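Local coordinates for oxidoreductase protein (Agrobacterium radiobacter, PDB 5UI9), which probably catalyses NAD-dependent oxidation or reduction of a small hydroxy acid, as a member of the Gfo/Idh/MocA family that binds NAD+ and 2,3-dihydroxy-2-methylpropanoic acid, at residues K44-G47 with D48-I52; E172-I175 with I176-G180; L218-Q221 with N222-S226; Q300-T303 with D304-S308. One frame throughout, in Å; residues are numbered along the deposited sequence.

Contact 1 (K44-G47 with D48-I52); sequences KLVG and DQFGI
Lys44 and Asp48, one turn apart on helix 40-50, form a salt bridge: OD2 of Asp48 receives NZ of Lys44 at 3.1 Å on its syn lone pair. The lysine chain bends at chi2 (70°) and again at chi4, which folds its methylenes back past the carboxylate and brings the ammonium to it. OD1 of Asp48 is taken by Arg55, so one carboxylate joins two cations. On the flank toward helix 17-26 CG1 of Val46 touches CD2 of Phe50 at 4.1 Å, and the ring turns its edge to Val46 O. Both side chains rest on Met21 of that helix, and His22 meets Phe50 edge-to-face. The i to i+4 backbone bonds include Gln49 N to Leu45 O at 3.0 Å and Phe50 N to Val46 O at 3.1 Å. The helix closes in a Schellman motif: Gly51 takes a positive phi of 64°, and Ile52 N returns to Gly47 O at 2.9 Å, on a lone pair in the carbonyl plane. Ile52 packs on Met21 and Ile35. A carboxylate shared by lysine and arginine is probably held in its charged form, and it links the last turn of this beta-alpha-beta helix to the strand that follows.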
loop_
_atom_site.group_PDB
_atom_site.type_symbol
_atom_site.label_atom_id
_atom_site.label_comp_id
_atom_site.label_asym_id
_atom_site.label_seq_id
_atom_site.Cartn_x
_atom_site.Cartn_y
_atom_site.Cartn_z
ATOM N N LYS A 44 -16.256 40.648 -10.667
ATOM C CA LYS A 44 -15.590 41.615 -11.553
ATOM C C LYS A 44 -14.407 40.978 -12.301
ATOM O O LYS A 44 -14.298 41.101 -13.521
ATOM C CB LYS A 44 -15.097 42.812 -10.723
ATOM C CG LYS A 44 -14.560 44.006 -11.504
ATOM C CD LYS A 44 -15.663 44.756 -12.240
ATOM C CE LYS A 44 -15.264 46.195 -12.545
ATOM N NZ LYS A 44 -13.937 46.286 -13.217
ATOM N N LEU A 45 -13.534 40.303 -11.558
ATOM C CA LEU A 45 -12.309 39.730 -12.117
ATOM C C LEU A 45 -12.612 38.651 -13.161
ATOM O O LEU A 45 -12.099 38.705 -14.280
ATOM C CB LEU A 45 -11.428 39.175 -10.992
ATOM C CG LEU A 45 -9.964 38.848 -11.305
ATOM C CD1 LEU A 45 -9.071 39.245 -10.136
ATOM C CD2 LEU A 45 -9.769 37.373 -11.652
ATOM N N VAL A 46 -13.468 37.699 -12.798
ATOM C CA VAL A 46 -13.844 36.603 -13.696
ATOM C C VAL A 46 -14.733 37.092 -14.845
ATOM O O VAL A 46 -14.584 36.633 -15.983
ATOM C CB VAL A 46 -14.507 35.434 -12.914
ATOM C CG1 VAL A 46 -15.104 34.387 -13.850
ATOM C CG2 VAL A 46 -13.482 34.801 -11.977
ATOM N N GLY A 47 -15.646 38.015 -14.554
ATOM C CA GLY A 47 -16.494 38.607 -15.592
ATOM C C GLY A 47 -15.692 39.331 -16.666
ATOM O O GLY A 47 -15.932 39.136 -17.858
ATOM N N ASP A 48 -14.729 40.150 -16.237
ATOM C CA ASP A 48 -13.849 40.886 -17.161
ATOM C C ASP A 48 -12.919 39.959 -17.943
ATOM O O ASP A 48 -12.783 40.100 -19.156
ATOM C CB ASP A 48 -13.015 41.941 -16.416
ATOM C CG ASP A 48 -13.848 43.136 -15.941
ATOM O OD1 ASP A 48 -15.033 43.248 -16.310
ATOM O OD2 ASP A 48 -13.306 43.971 -15.190
ATOM N N GLN A 49 -12.293 39.015 -17.245
ATOM C CA GLN A 49 -11.382 38.055 -17.873
ATOM C C GLN A 49 -12.040 37.286 -19.027
ATOM O O GLN A 49 -11.439 37.137 -20.089
ATOM C CB GLN A 49 -10.835 37.069 -16.824
ATOM C CG GLN A 49 -9.760 36.115 -17.341
ATOM C CD GLN A 49 -9.131 35.272 -16.242
ATOM O OE1 GLN A 49 -9.529 35.333 -15.075
ATOM N NE2 GLN A 49 -8.150 34.471 -16.615
ATOM N N PHE A 50 -13.275 36.829 -18.811
ATOM C CA PHE A 50 -13.978 35.966 -19.766
ATOM C C PHE A 50 -15.090 36.657 -20.552
ATOM O O PHE A 50 -15.804 35.994 -21.301
ATOM C CB PHE A 50 -14.509 34.722 -19.034
ATOM C CG PHE A 50 -13.416 33.819 -18.543
ATOM C CD1 PHE A 50 -12.872 32.852 -19.379
ATOM C CD2 PHE A 50 -12.896 33.963 -17.264
ATOM C CE1 PHE A 50 -11.845 32.032 -18.937
ATOM C CE2 PHE A 50 -11.869 33.151 -16.816
ATOM C CZ PHE A 50 -11.345 32.184 -17.652
ATOM N N GLY A 51 -15.225 37.977 -20.392
ATOM C CA GLY A 51 -16.180 38.776 -21.166
ATOM C C GLY A 51 -17.642 38.429 -20.931
ATOM O O GLY A 51 -18.418 38.359 -21.881
ATOM N N ILE A 52 -18.022 38.224 -19.667
ATOM C CA ILE A 52 -19.395 37.833 -19.322
ATOM C C ILE A 52 -20.165 39.085 -18.880
ATOM O O ILE A 52 -19.802 39.726 -17.888
ATOM C CB ILE A 52 -19.430 36.750 -18.208
ATOM C CG1 ILE A 52 -18.414 35.616 -18.459
ATOM C CG2 ILE A 52 -20.830 36.166 -18.072
ATOM C CD1 ILE A 52 -18.706 34.704 -19.639
#

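Contact 2 (E172-I175 with I176-G180). With 8A1 ((2S)-2,3-dihydroxy-2-methylpropanoic acid), chain D.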
loop_
_atom_site.group_PDB
_atom_site.type_symbol
_atom_site.label_atom_id
_atom_site.label_comp_id
_atom_site.label_asym_id
_atom_site.label_seq_id
_atom_site.Cartn_x
_atom_site.Cartn_y
_atom_site.Cartn_z
ATOM N N GLU A 172 -11.696 20.773 10.286
ATOM C CA GLU A 172 -11.424 19.607 11.140
ATOM C C GLU A 172 -11.153 18.379 10.269
ATOM O O GLU A 172 -10.315 17.547 10.602
ATOM C CB GLU A 172 -12.625 19.325 12.055
ATOM C CG GLU A 172 -12.340 18.391 13.230
ATOM C CD GLU A 172 -12.127 19.129 14.546
ATOM O OE1 GLU A 172 -11.339 20.100 14.575
ATOM O OE2 GLU A 172 -12.746 18.734 15.559
ATOM N N ARG A 173 -11.903 18.273 9.174
ATOM C CA ARG A 173 -11.667 17.294 8.115
ATOM C C ARG A 173 -10.872 17.949 6.989
ATOM O O ARG A 173 -11.124 19.106 6.645
ATOM C CB ARG A 173 -12.999 16.799 7.565
ATOM C CG ARG A 173 -13.846 16.075 8.594
ATOM C CD ARG A 173 -15.077 15.454 7.958
ATOM N NE ARG A 173 -15.713 14.482 8.851
ATOM C CZ ARG A 173 -16.737 13.691 8.525
ATOM N NH1 ARG A 173 -17.281 13.724 7.302
ATOM N NH2 ARG A 173 -17.219 12.847 9.433
ATOM N N PHE A 174 -9.925 17.207 6.411
ATOM C CA PHE A 174 -9.115 17.701 5.292
ATOM C C PHE A 174 -8.971 16.627 4.207
ATOM O O PHE A 174 -9.822 16.558 3.330
ATOM C CB PHE A 174 -7.769 18.289 5.788
ATOM C CG PHE A 174 -6.738 18.543 4.699
ATOM C CD1 PHE A 174 -7.101 19.024 3.440
ATOM C CD2 PHE A 174 -5.383 18.329 4.959
ATOM C CE1 PHE A 174 -6.143 19.250 2.456
ATOM C CE2 PHE A 174 -4.421 18.559 3.982
ATOM C CZ PHE A 174 -4.800 19.018 2.728
ATOM N N ILE A 175 -7.946 15.777 4.275
ATOM C CA ILE A 175 -7.483 15.078 3.063
ATOM C C ILE A 175 -8.454 14.046 2.459
ATOM O O ILE A 175 -8.522 13.946 1.239
ATOM C CB ILE A 175 -6.070 14.471 3.239
ATOM C CG1 ILE A 175 -5.433 14.185 1.869
ATOM C CG2 ILE A 175 -6.105 13.216 4.104
ATOM C CD1 ILE A 175 -3.957 13.873 1.947
ATOM N N ILE A 176 -9.209 13.304 3.272
ATOM C CA ILE A 176 -10.151 12.322 2.705
ATOM C C ILE A 176 -11.281 13.039 1.939
ATOM O O ILE A 176 -11.596 12.677 0.795
ATOM C CB ILE A 176 -10.744 11.340 3.749
ATOM C CG1 ILE A 176 -9.634 10.627 4.530
ATOM C CG2 ILE A 176 -11.636 10.309 3.056
ATOM C CD1 ILE A 176 -10.129 9.641 5.569
ATOM N N GLU A 177 -11.865 14.051 2.578
ATOM C CA GLU A 177 -12.892 14.900 1.970
ATOM C C GLU A 177 -12.392 15.664 0.734
ATOM O O GLU A 177 -13.109 15.777 -0.250
ATOM C CB GLU A 177 -13.417 15.901 3.006
ATOM C CG GLU A 177 -14.541 16.802 2.514
ATOM C CD GLU A 177 -14.993 17.837 3.536
ATOM O OE1 GLU A 177 -15.855 18.664 3.172
ATOM O OE2 GLU A 177 -14.497 17.839 4.688
ATOM N N ASP A 178 -11.176 16.192 0.794
ATOM C CA ASP A 178 -10.657 17.024 -0.288
ATOM C C ASP A 178 -10.080 16.214 -1.450
ATOM O O ASP A 178 -10.340 16.514 -2.619
ATOM C CB ASP A 178 -9.572 17.965 0.232
ATOM C CG ASP A 178 -8.914 18.758 -0.884
ATOM O OD1 ASP A 178 -9.657 19.376 -1.681
ATOM O OD2 ASP A 178 -7.665 18.747 -0.973
ATOM N N LEU A 179 -9.270 15.212 -1.114
ATOM C CA LEU A 179 -8.411 14.538 -2.085
ATOM C C LEU A 179 -8.700 13.045 -2.176
ATOM O O LEU A 179 -8.821 12.506 -3.286
ATOM C CB LEU A 179 -6.949 14.818 -1.717
ATOM C CG LEU A 179 -5.799 14.201 -2.517
ATOM C CD1 LEU A 179 -5.511 12.770 -2.087
ATOM C CD2 LEU A 179 -6.028 14.301 -4.021
ATOM N N GLY A 180 -8.806 12.380 -1.021
ATOM C CA GLY A 180 -9.188 10.966 -0.944
ATOM C C GLY A 180 -10.469 10.657 -1.694
ATOM O O GLY A 180 -10.617 9.579 -2.269
HETATM O OXT 8A1 D . -7.935 18.726 -7.144
HETATM C C 8A1 D . -8.493 18.854 -6.027
HETATM O O 8A1 D . -9.690 18.545 -5.837
HETATM C CA 8A1 D . -7.696 19.385 -4.864
HETATM C CB 8A1 D . -7.164 18.166 -4.111
HETATM O O1 8A1 D . -6.230 18.538 -3.092
HETATM O O2 8A1 D . -8.544 20.170 -4.009
HETATM C C3 8A1 D . -6.570 20.291 -5.365
#
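The pocket for (2S)-2,3-dihydroxy-2-methylpropanoic acid takes Asp178 from the first turn of helix 175-191, where the carboxylate grips the ligand with both oxygens. The ligand hydroxyl O2 donates to OD1 of Asp178 at 2.7 Å, and hydroxyl O1 donates to OD2 of Asp178 at 2.6 Å. Lys98 forms a salt bridge with OD1 and also bonds the ligand, whose other partners are Gln165, His182 and Tyr232. Alongside the carboxylate lies the ring of Phe174, the N-cap residue, the two planes 18° apart, with CE1 of Phe174 3.8 Å from OD2 of Asp178. Both side chains set CG beside their own carbonyl carbon (chi1 167° for Phe174, 175° for Asp178), which sends them the same way. Asp178 N bonds Phe174 O at 2.9 Å. One residue on, Ile175 O accepts both Leu179 N and Gly180 N, each at 2.8 Å, where the helix widens into a pi-type turn. CG1 of Ile175 packs on CB of Leu179 at 3.9 Å, both side chains reaching Val230. Glu211 bonds the amides of Phe174 and Ile176. With two ligand hydroxyls donating to one carboxylate, the diol is held at two points, which would fix its orientation beside the NAD.

Contact 3 (L218-Q221 with N222-S226)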
loop_
_atom_site.group_PDB
_atom_site.type_symbol
_atom_site.label_atom_id
_atom_site.label_comp_id
_atom_site.label_asym_id
_atom_site.label_seq_id
_atom_site.Cartn_x
_atom_site.Cartn_y
_atom_site.Cartn_z
ATOM N N LEU A 218 -9.569 -1.446 1.060
ATOM C CA LEU A 218 -10.867 -1.688 0.410
ATOM C C LEU A 218 -11.084 -3.156 0.073
ATOM O O LEU A 218 -10.212 -3.797 -0.493
ATOM C CB LEU A 218 -10.968 -0.888 -0.886
ATOM C CG LEU A 218 -10.841 0.640 -0.832
ATOM C CD1 LEU A 218 -10.967 1.234 -2.234
ATOM C CD2 LEU A 218 -11.873 1.262 0.099
ATOM N N ASP A 219 -12.259 -3.674 0.408
ATOM C CA ASP A 219 -12.695 -4.989 -0.052
ATOM C C ASP A 219 -13.759 -4.754 -1.121
ATOM O O ASP A 219 -14.875 -4.344 -0.807
ATOM C CB ASP A 219 -13.235 -5.794 1.122
ATOM C CG ASP A 219 -12.261 -5.820 2.303
ATOM O OD1 ASP A 219 -11.111 -6.280 2.118
ATOM O OD2 ASP A 219 -12.630 -5.384 3.419
ATOM N N HIS A 220 -13.398 -4.969 -2.385
ATOM C CA HIS A 220 -14.327 -4.734 -3.497
ATOM C C HIS A 220 -15.348 -5.865 -3.612
ATOM O O HIS A 220 -15.071 -6.994 -3.216
ATOM C CB HIS A 220 -13.563 -4.539 -4.804
ATOM C CG HIS A 220 -12.711 -3.308 -4.820
ATOM N ND1 HIS A 220 -13.135 -2.118 -5.369
ATOM C CD2 HIS A 220 -11.464 -3.079 -4.341
ATOM C CE1 HIS A 220 -12.184 -1.210 -5.236
ATOM N NE2 HIS A 220 -11.157 -1.768 -4.615
ATOM N N GLN A 221 -16.533 -5.556 -4.140
ATOM C CA GLN A 221 -17.607 -6.557 -4.292
ATOM C C GLN A 221 -17.209 -7.735 -5.196
ATOM O O GLN A 221 -17.629 -8.868 -4.954
ATOM C CB GLN A 221 -18.897 -5.899 -4.808
ATOM C CG GLN A 221 -19.536 -4.929 -3.817
ATOM C CD GLN A 221 -20.711 -4.149 -4.393
ATOM O OE1 GLN A 221 -21.113 -4.347 -5.542
ATOM N NE2 GLN A 221 -21.269 -3.253 -3.588
ATOM N N ASN A 222 -16.383 -7.467 -6.211
ATOM C CA ASN A 222 -15.863 -8.514 -7.121
ATOM C C ASN A 222 -14.743 -9.406 -6.539
ATOM O O ASN A 222 -14.190 -10.237 -7.260
ATOM C CB ASN A 222 -15.400 -7.891 -8.462
ATOM C CG ASN A 222 -14.133 -7.031 -8.339
ATOM O OD1 ASN A 222 -13.387 -7.097 -7.355
ATOM N ND2 ASN A 222 -13.889 -6.218 -9.355
ATOM N N GLY A 223 -14.377 -9.208 -5.271
ATOM C CA GLY A 223 -13.350 -10.021 -4.621
ATOM C C GLY A 223 -11.997 -9.346 -4.499
ATOM O O GLY A 223 -11.218 -9.710 -3.625
ATOM N N ALA A 224 -11.712 -8.366 -5.362
ATOM C CA ALA A 224 -10.440 -7.633 -5.325
ATOM C C ALA A 224 -10.224 -6.890 -4.009
ATOM O O ALA A 224 -11.174 -6.465 -3.362
ATOM C CB ALA A 224 -10.337 -6.657 -6.494
ATOM N N THR A 225 -8.958 -6.775 -3.621
ATOM C CA THR A 225 -8.540 -5.983 -2.474
ATOM C C THR A 225 -7.746 -4.804 -3.002
ATOM O O THR A 225 -6.971 -4.959 -3.942
ATOM C CB THR A 225 -7.622 -6.797 -1.546
ATOM O OG1 THR A 225 -8.298 -7.979 -1.120
ATOM C CG2 THR A 225 -7.203 -5.980 -0.323
ATOM N N SER A 226 -7.923 -3.630 -2.406
ATOM C CA SER A 226 -7.073 -2.499 -2.750
ATOM C C SER A 226 -6.674 -1.643 -1.550
ATOM O O SER A 226 -7.311 -1.684 -0.490
ATOM C CB SER A 226 -7.702 -1.653 -3.865
ATOM O OG SER A 226 -8.653 -0.745 -3.358
HETATM O O HOH W 1 -10.661 -7.883 0.062
#
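Leu218 and Ser226 form an antiparallel hydrogen-bonded pair, with Leu218 N to Ser226 O at 2.7 Å and nearly straight, and Ser226 N back to Leu218 O at 3.0 Å; the next pair, Asp219 with Thr225, is non-hydrogen-bonded, and a type I turn from His220 to Gly223 joins the strands. Nearer the turn, His220 N bonds Ala224 O. The turn itself is closed by Gly223 N to His220 O. Asn222 adds a bond inside the turn: its CG sits between the backbone N and carbonyl carbon (chi1 70°), and OD1 of Asn222 accepts Ala224 N at 2.9 Å, an Asx turn. His220 lies across the hairpin, edge on to Ala224 O, and its NE2 shares a hydrogen bond of 3.0 Å with OG of Ser226. ND1 of His220 is bound to Gly192 O, so the ring is held through both nitrogens and its rotation is fixed. The same Ser226 hydroxyl touches CD1 of Leu218 at 3.2 Å. On the other face of the sheet a water bridges OD1 of Asp219 and OG1 of Thr225, 2.6 Å from each; it donates to the aspartate. Asp219 also bonds Thr196 through OD2 and forms a salt bridge through OD1 with Arg200 of the second subunit. With Gly223 at a positive phi of 102° after the type I turn, this is a 3:5 beta hairpin with a G1 beta bulge, in the large mixed sheet of the family's C-terminal domain, one face turned to helix 175-191 and the other at the subunit interface.

Contact 4 (Q300-T303 with D304-S308)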
loop_
_atom_site.group_PDB
_atom_site.type_symbol
_atom_site.label_atom_id
_atom_site.label_comp_id
_atom_site.label_asym_id
_atom_site.label_seq_id
_atom_site.Cartn_x
_atom_site.Cartn_y
_atom_site.Cartn_z
ATOM N N GLN A 300 -16.928 18.576 -21.587
ATOM C CA GLN A 300 -17.367 18.070 -22.897
ATOM C C GLN A 300 -18.272 16.852 -22.741
ATOM O O GLN A 300 -19.264 16.715 -23.468
ATOM C CB GLN A 300 -16.180 17.705 -23.806
ATOM C CG GLN A 300 -16.567 17.460 -25.267
ATOM C CD GLN A 300 -17.091 18.710 -25.937
ATOM O OE1 GLN A 300 -16.343 19.659 -26.143
ATOM N NE2 GLN A 300 -18.382 18.729 -26.267
ATOM N N HIS A 301 -17.913 15.964 -21.813
ATOM C CA HIS A 301 -18.721 14.783 -21.508
ATOM C C HIS A 301 -20.128 15.198 -21.070
ATOM O O HIS A 301 -21.115 14.709 -21.624
ATOM C CB HIS A 301 -18.026 13.921 -20.447
ATOM C CG HIS A 301 -18.855 12.783 -19.937
ATOM N ND1 HIS A 301 -19.003 11.598 -20.625
ATOM C CD2 HIS A 301 -19.549 12.635 -18.783
ATOM C CE1 HIS A 301 -19.766 10.776 -19.927
ATOM N NE2 HIS A 301 -20.110 11.381 -18.804
ATOM N N TRP A 302 -20.210 16.115 -20.106
ATOM C CA TRP A 302 -21.496 16.684 -19.671
ATOM C C TRP A 302 -22.327 17.189 -20.854
ATOM O O TRP A 302 -23.500 16.846 -20.984
ATOM C CB TRP A 302 -21.281 17.835 -18.680
ATOM C CG TRP A 302 -22.512 18.703 -18.469
ATOM C CD1 TRP A 302 -22.807 19.886 -19.101
ATOM C CD2 TRP A 302 -23.604 18.441 -17.582
ATOM N NE1 TRP A 302 -24.021 20.368 -18.667
ATOM C CE2 TRP A 302 -24.531 19.503 -17.732
ATOM C CE3 TRP A 302 -23.894 17.413 -16.677
ATOM C CZ2 TRP A 302 -25.724 19.572 -16.989
ATOM C CZ3 TRP A 302 -25.080 17.475 -15.949
ATOM C CH2 TRP A 302 -25.981 18.549 -16.109
ATOM N N THR A 303 -21.694 18.015 -21.687
ATOM C CA THR A 303 -22.326 18.643 -22.841
ATOM C C THR A 303 -22.846 17.625 -23.862
ATOM O O THR A 303 -23.974 17.765 -24.352
ATOM C CB THR A 303 -21.345 19.623 -23.519
ATOM O OG1 THR A 303 -20.917 20.599 -22.556
ATOM C CG2 THR A 303 -21.990 20.329 -24.723
ATOM N N ASP A 304 -22.035 16.612 -24.161
ATOM C CA ASP A 304 -22.437 15.522 -25.057
ATOM C C ASP A 304 -23.643 14.781 -24.498
ATOM O O ASP A 304 -24.614 14.536 -25.228
ATOM C CB ASP A 304 -21.291 14.514 -25.278
ATOM C CG ASP A 304 -20.104 15.099 -26.048
ATOM O OD1 ASP A 304 -20.238 16.177 -26.671
ATOM O OD2 ASP A 304 -19.023 14.465 -26.024
ATOM N N ARG A 305 -23.578 14.436 -23.210
ATOM C CA ARG A 305 -24.652 13.678 -22.547
ATOM C C ARG A 305 -25.968 14.451 -22.385
ATOM O O ARG A 305 -27.054 13.875 -22.520
ATOM C CB ARG A 305 -24.179 13.148 -21.187
ATOM C CG ARG A 305 -23.151 12.023 -21.292
ATOM C CD ARG A 305 -23.759 10.745 -21.865
ATOM N NE ARG A 305 -22.799 9.646 -21.861
ATOM C CZ ARG A 305 -21.813 9.477 -22.742
ATOM N NH1 ARG A 305 -21.621 10.335 -23.750
ATOM N NH2 ARG A 305 -20.999 8.431 -22.614
ATOM N N LEU A 306 -25.865 15.745 -22.100
ATOM C CA LEU A 306 -27.031 16.608 -22.006
ATOM C C LEU A 306 -27.709 16.757 -23.376
ATOM O O LEU A 306 -28.935 16.711 -23.461
ATOM C CB LEU A 306 -26.636 17.974 -21.429
ATOM C CG LEU A 306 -27.756 18.937 -21.038
ATOM C CD1 LEU A 306 -28.710 18.275 -20.053
ATOM C CD2 LEU A 306 -27.189 20.234 -20.461
ATOM N N SER A 307 -26.902 16.913 -24.428
ATOM C CA SER A 307 -27.378 17.027 -25.821
ATOM C C SER A 307 -28.104 15.794 -26.352
ATOM O O SER A 307 -29.039 15.924 -27.147
ATOM C CB SER A 307 -26.206 17.321 -26.768
ATOM O OG SER A 307 -25.648 18.594 -26.513
ATOM N N SER A 308 -27.642 14.612 -25.948
ATOM C CA SER A 308 -28.205 13.331 -26.394
ATOM C C SER A 308 -29.186 12.707 -25.392
ATOM O O SER A 308 -29.876 11.741 -25.726
ATOM C CB SER A 308 -27.077 12.335 -26.657
ATOM O OG SER A 308 -26.441 11.970 -25.444
#
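His301 directs its ring along the helix toward Arg305 with chi1 at 172°, CG beside its own carbonyl carbon, while Arg305 bends at chi2 (-68°) and folds back over that ring. Both lie on helix 289-308, whose last turns carry one i to i+4 side-chain pair after another. CG of Arg305 sits over the face of the imidazole in a CH-pi contact, 4.1 Å from the ring centroid. The guanidinium is met in turn over one of its own faces by CE1 of His301, 3.7 Å from CZ of Arg305, with the two planes 56° apart. NE2 of His301 is hydrogen-bonded to the backbone N of Ser313, and the ring also meets Trp129. On another flank, CD2 of Leu306 lies alongside the indole of Trp302, 3.6 Å from NE1 and 3.8 Å from CZ2. Phe70 meets that indole edge-to-face, and Leu306 rests on Leu6 of strand 6-11, so this side of the helix packs on the NAD-binding domain. Gln300 is bent at chi2 and passes NE2 to OD1 of Asp304 at 3.2 Å, arriving from above the carboxylate plane; NE2 also bonds Lys28 O, so the amide donates to two acceptors and is fixed in its rotation. Each pair stands on an i to i+4 backbone bond of the helix, such as Leu306 N to Trp302 O at 2.8 Å. Near the helix end Thr303 O receives two donors from one residue, Ser307 N at 3.1 Å and Ser307 OG at 2.9 Å, from opposite faces of the carbonyl plane.

How the contacts relate
Each contact is a single unbroken stretch, and the four follow one another in series, none nesting in or crossing another. Contact 1 ends helix 40-50 in the N-terminal Rossmann domain and turns the chain toward strand 54-56. Contact 2 opens helix 175-191 at the ligand pocket of the C-terminal domain. Contact 3 closes the hairpin of strands 213-220 and 225-231; its centre lies about 22 Å from that of contact 2, and helix 175-191, which contact 2 begins, packs farther along on this hairpin. Contact 4 ends helix 289-308, bringing the late chain back onto the Rossmann domain, where helix 17-26 is touched by both contact 1 and contact 4, whose centres are about 25 Å apart.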